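Long-range contact in putative rubredoxin reductase (Rhodopseudomonas palustris, PDB 3FG2), which probably uses its FAD to pass electrons from NADH to the ferredoxin that serves the cytochrome P450 CYP199A2: residues Ala336-Ala348 with Thr388-Lys400. Sequence-based numbering, arbitrary orientation.
Sequences AGFDQVVIRGSVA and TPEQAADLSFDLK
Arg344 reaches from strand 340-344, at the edge of the antiparallel sheet of the C-terminal domain, to the end of helix 389-393 and the loop after it. Its first two torsions are extended (chi1 178°) and the chain then bends at chi3, which brings the guanidinium among backbone carbonyls. Arg344 NE gives a weak bond to Ala392 O (2.8 Å, N-H...O 122°), and NH2 an equally bent one to Phe397 O near the guanidinium plane; Asp394 O is just as close to NH2, but at a poor angle. Leu399 CD1 covers one face, while Leu395 CD2 lies over the opposite face, 3.5 Å from Arg344 NH1. The other tight point is apolar: Val342 CG2 presses on Pro389 CB at 3.5 Å, and Val342 CG1 meets Ala393 CB at 3.5 Å. Towards solvent the fit slackens. The extended Gln340 crosses the Pro389 ring with only its amide end, Gln340 OE1 to Pro389 CG 3.4 Å, and a water donates to Ala393 O and accepts weakly from Gly345 N. The helix thus rests against the sheet through apolar contacts, whereas an arginine largely buried between leucines finds carbonyl oxygens that probably help offset its charge.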
loop_
_atom_site.group_PDB
_atom_site.type_symbol
_atom_site.label_atom_id
_atom_site.label_comp_id
_atom_site.label_asym_id
_atom_site.label_seq_id
_atom_site.Cartn_x
_atom_site.Cartn_y
_atom_site.Cartn_z
ATOM N N ALA A 336 -2.370 12.323 -10.934
ATOM C CA ALA A 336 -3.446 13.235 -10.548
ATOM C C ALA A 336 -3.401 14.515 -11.395
ATOM O O ALA A 336 -2.330 15.072 -11.644
ATOM C CB ALA A 336 -3.335 13.585 -9.057
ATOM N N GLY A 337 -4.568 14.962 -11.846
ATOM C CA GLY A 337 -4.639 16.172 -12.641
ATOM C C GLY A 337 -4.328 15.965 -14.110
ATOM O O GLY A 337 -4.052 16.929 -14.829
ATOM N N PHE A 338 -4.377 14.712 -14.561
ATOM C CA PHE A 338 -4.104 14.386 -15.962
ATOM C C PHE A 338 -5.111 15.083 -16.874
ATOM O O PHE A 338 -6.311 15.114 -16.570
ATOM C CB PHE A 338 -4.201 12.871 -16.176
ATOM C CG PHE A 338 -5.594 12.319 -16.003
ATOM C CD1 PHE A 338 -6.454 12.204 -17.094
ATOM C CD2 PHE A 338 -6.050 11.929 -14.745
ATOM C CE1 PHE A 338 -7.749 11.710 -16.937
ATOM C CE2 PHE A 338 -7.348 11.433 -14.572
ATOM C CZ PHE A 338 -8.199 11.322 -15.669
ATOM N N ASP A 339 -4.627 15.643 -17.984
ATOM C CA ASP A 339 -5.513 16.313 -18.933
ATOM C C ASP A 339 -5.360 15.751 -20.350
ATOM O O ASP A 339 -6.012 16.211 -21.289
ATOM C CB ASP A 339 -5.286 17.835 -18.935
ATOM C CG ASP A 339 -3.859 18.225 -19.265
ATOM O OD1 ASP A 339 -3.160 17.447 -19.955
ATOM O OD2 ASP A 339 -3.440 19.328 -18.852
ATOM N N GLN A 340 -4.504 14.748 -20.498
ATOM C CA GLN A 340 -4.294 14.117 -21.793
ATOM C C GLN A 340 -3.675 12.738 -21.614
ATOM O O GLN A 340 -2.664 12.590 -20.923
ATOM C CB GLN A 340 -3.388 14.984 -22.663
ATOM C CG GLN A 340 -2.924 14.317 -23.950
ATOM C CD GLN A 340 -2.093 15.249 -24.817
ATOM O OE1 GLN A 340 -1.243 16.000 -24.316
ATOM N NE2 GLN A 340 -2.323 15.200 -26.125
ATOM N N VAL A 341 -4.290 11.732 -22.233
ATOM C CA VAL A 341 -3.793 10.361 -22.144
ATOM C C VAL A 341 -3.593 9.749 -23.524
ATOM O O VAL A 341 -4.489 9.775 -24.360
ATOM C CB VAL A 341 -4.759 9.463 -21.335
ATOM C CG1 VAL A 341 -4.231 8.019 -21.285
ATOM C CG2 VAL A 341 -4.916 10.015 -19.933
ATOM N N VAL A 342 -2.406 9.200 -23.751
ATOM C CA VAL A 342 -2.068 8.570 -25.023
ATOM C C VAL A 342 -1.834 7.080 -24.804
ATOM O O VAL A 342 -1.172 6.684 -23.848
ATOM C CB VAL A 342 -0.775 9.171 -25.625
ATOM C CG1 VAL A 342 -0.363 8.382 -26.850
ATOM C CG2 VAL A 342 -0.988 10.635 -25.980
ATOM N N ILE A 343 -2.375 6.259 -25.692
ATOM C CA ILE A 343 -2.197 4.819 -25.583
ATOM C C ILE A 343 -1.032 4.355 -26.448
ATOM O O ILE A 343 -0.951 4.701 -27.626
ATOM C CB ILE A 343 -3.459 4.043 -26.050
ATOM C CG1 ILE A 343 -4.626 4.290 -25.090
ATOM C CG2 ILE A 343 -3.143 2.549 -26.159
ATOM C CD1 ILE A 343 -4.378 3.801 -23.688
ATOM N N ARG A 344 -0.123 3.584 -25.864
ATOM C CA ARG A 344 0.992 3.039 -26.626
ATOM C C ARG A 344 0.794 1.538 -26.569
ATOM O O ARG A 344 0.594 0.978 -25.486
ATOM C CB ARG A 344 2.348 3.393 -26.010
ATOM C CG ARG A 344 3.533 2.788 -26.774
ATOM C CD ARG A 344 4.865 3.234 -26.188
ATOM N NE ARG A 344 5.692 3.918 -27.183
ATOM C CZ ARG A 344 6.579 3.314 -27.959
ATOM N NH1 ARG A 344 6.763 2.009 -27.852
ATOM N NH2 ARG A 344 7.267 4.009 -28.853
ATOM N N GLY A 345 0.847 0.890 -27.730
ATOM C CA GLY A 345 0.655 -0.544 -27.775
ATOM C C GLY A 345 -0.781 -0.855 -28.139
ATOM O O GLY A 345 -1.445 -0.052 -28.792
ATOM N N SER A 346 -1.277 -2.007 -27.700
ATOM C CA SER A 346 -2.643 -2.407 -28.021
ATOM C C SER A 346 -3.427 -2.973 -26.854
ATOM O O SER A 346 -2.979 -3.903 -26.186
ATOM C CB SER A 346 -2.637 -3.443 -29.145
ATOM O OG SER A 346 -3.912 -4.055 -29.255
ATOM N N VAL A 347 -4.613 -2.419 -26.633
ATOM C CA VAL A 347 -5.479 -2.878 -25.559
ATOM C C VAL A 347 -5.956 -4.283 -25.907
ATOM O O VAL A 347 -6.004 -5.169 -25.046
ATOM C CB VAL A 347 -6.698 -1.956 -25.398
ATOM C CG1 VAL A 347 -7.571 -2.436 -24.251
ATOM C CG2 VAL A 347 -6.235 -0.537 -25.150
ATOM N N ALA A 348 -6.291 -4.483 -27.180
ATOM C CA ALA A 348 -6.761 -5.784 -27.655
ATOM C C ALA A 348 -5.710 -6.861 -27.433
ATOM O O ALA A 348 -6.038 -7.980 -27.042
ATOM C CB ALA A 348 -7.123 -5.707 -29.137
ATOM N N THR A 388 6.868 13.572 -26.175
ATOM C CA THR A 388 5.601 14.115 -26.647
ATOM C C THR A 388 4.548 13.029 -26.807
ATOM O O THR A 388 4.878 11.855 -26.969
ATOM C CB THR A 388 5.760 14.841 -27.997
ATOM O OG1 THR A 388 5.853 13.878 -29.054
ATOM C CG2 THR A 388 7.010 15.724 -27.979
ATOM N N PRO A 389 3.261 13.412 -26.751
ATOM C CA PRO A 389 2.127 12.489 -26.895
ATOM C C PRO A 389 2.208 11.802 -28.249
ATOM O O PRO A 389 1.816 10.647 -28.405
ATOM C CB PRO A 389 0.913 13.414 -26.807
ATOM C CG PRO A 389 1.393 14.520 -25.915
ATOM C CD PRO A 389 2.789 14.775 -26.440
ATOM N N GLU A 390 2.719 12.539 -29.230
ATOM C CA GLU A 390 2.868 12.030 -30.585
ATOM C C GLU A 390 3.905 10.908 -30.594
ATOM O O GLU A 390 3.713 9.870 -31.222
ATOM C CB GLU A 390 3.311 13.157 -31.527
ATOM C CG GLU A 390 2.316 14.322 -31.681
ATOM C CD GLU A 390 2.161 15.183 -30.427
ATOM O OE1 GLU A 390 3.189 15.614 -29.852
ATOM O OE2 GLU A 390 1.004 15.448 -30.026
ATOM N N GLN A 391 5.005 11.122 -29.886
ATOM C CA GLN A 391 6.067 10.131 -29.816
ATOM C C GLN A 391 5.649 8.885 -29.031
ATOM O O GLN A 391 5.995 7.760 -29.395
ATOM C CB GLN A 391 7.302 10.756 -29.172
ATOM C CG GLN A 391 7.919 11.865 -29.999
ATOM C CD GLN A 391 9.033 12.592 -29.274
ATOM O OE1 GLN A 391 9.891 13.208 -29.904
ATOM N NE2 GLN A 391 9.022 12.537 -27.949
ATOM N N ALA A 392 4.905 9.095 -27.953
ATOM C CA ALA A 392 4.445 8.004 -27.108
ATOM C C ALA A 392 3.605 6.999 -27.875
ATOM O O ALA A 392 3.713 5.797 -27.655
ATOM C CB ALA A 392 3.642 8.557 -25.935
ATOM N N ALA A 393 2.769 7.496 -28.776
ATOM C CA ALA A 393 1.898 6.628 -29.549
ATOM C C ALA A 393 2.612 5.940 -30.697
ATOM O O ALA A 393 2.169 4.897 -31.166
ATOM C CB ALA A 393 0.717 7.424 -30.079
ATOM N N ASP A 394 3.728 6.518 -31.127
ATOM C CA ASP A 394 4.506 5.997 -32.250
ATOM C C ASP A 394 5.418 4.808 -31.933
ATOM O O ASP A 394 6.523 4.978 -31.399
ATOM C CB ASP A 394 5.336 7.135 -32.845
ATOM C CG ASP A 394 6.075 6.721 -34.096
ATOM O OD1 ASP A 394 5.822 5.597 -34.588
ATOM O OD2 ASP A 394 6.904 7.520 -34.587
ATOM N N LEU A 395 4.971 3.607 -32.295
ATOM C CA LEU A 395 5.751 2.399 -32.030
ATOM C C LEU A 395 7.083 2.365 -32.753
ATOM O O LEU A 395 7.886 1.467 -32.515
ATOM C CB LEU A 395 4.953 1.142 -32.385
ATOM C CG LEU A 395 3.798 0.813 -31.445
ATOM C CD1 LEU A 395 3.070 -0.433 -31.929
ATOM C CD2 LEU A 395 4.344 0.609 -30.040
ATOM N N SER A 396 7.319 3.331 -33.638
ATOM C CA SER A 396 8.591 3.387 -34.356
ATOM C C SER A 396 9.512 4.352 -33.612
ATOM O O SER A 396 10.674 4.524 -33.978
ATOM C CB SER A 396 8.393 3.851 -35.804
ATOM O OG SER A 396 8.090 5.236 -35.873
ATOM N N PHE A 397 8.977 4.990 -32.571
ATOM C CA PHE A 397 9.770 5.897 -31.752
ATOM C C PHE A 397 10.456 5.013 -30.726
ATOM O O PHE A 397 9.790 4.383 -29.902
ATOM C CB PHE A 397 8.892 6.920 -31.032
ATOM C CG PHE A 397 9.680 7.934 -30.242
ATOM C CD1 PHE A 397 10.382 8.950 -30.891
ATOM C CD2 PHE A 397 9.750 7.853 -28.853
ATOM C CE1 PHE A 397 11.145 9.868 -30.170
ATOM C CE2 PHE A 397 10.514 8.766 -28.120
ATOM C CZ PHE A 397 11.212 9.775 -28.780
ATOM N N ASP A 398 11.784 4.971 -30.782
ATOM C CA ASP A 398 12.590 4.132 -29.896
ATOM C C ASP A 398 12.747 4.683 -28.479
ATOM O O ASP A 398 13.413 5.696 -28.262
ATOM C CB ASP A 398 13.963 3.907 -30.539
ATOM C CG ASP A 398 14.877 3.045 -29.695
ATOM O OD1 ASP A 398 14.492 1.910 -29.335
ATOM O OD2 ASP A 398 15.999 3.507 -29.399
ATOM N N LEU A 399 12.139 3.996 -27.516
ATOM C CA LEU A 399 12.198 4.423 -26.124
ATOM C C LEU A 399 13.578 4.236 -25.498
ATOM O O LEU A 399 13.981 5.025 -24.645
ATOM C CB LEU A 399 11.137 3.687 -25.294
ATOM C CG LEU A 399 9.671 3.891 -25.726
ATOM C CD1 LEU A 399 8.755 3.059 -24.842
ATOM C CD2 LEU A 399 9.290 5.362 -25.639
ATOM N N LYS A 400 14.307 3.203 -25.913
ATOM C CA LYS A 400 15.641 2.972 -25.362
ATOM C C LYS A 400 16.568 4.133 -25.710
ATOM O O LYS A 400 17.268 4.661 -24.843
ATOM C CB LYS A 400 16.255 1.677 -25.898
ATOM C CG LYS A 400 15.528 0.409 -25.509
ATOM C CD LYS A 400 16.343 -0.801 -25.937
ATOM C CE LYS A 400 15.458 -1.902 -26.479
ATOM N NZ LYS A 400 14.745 -1.470 -27.719
HETATM O O HOH W 1 0.345 2.782 -30.442
#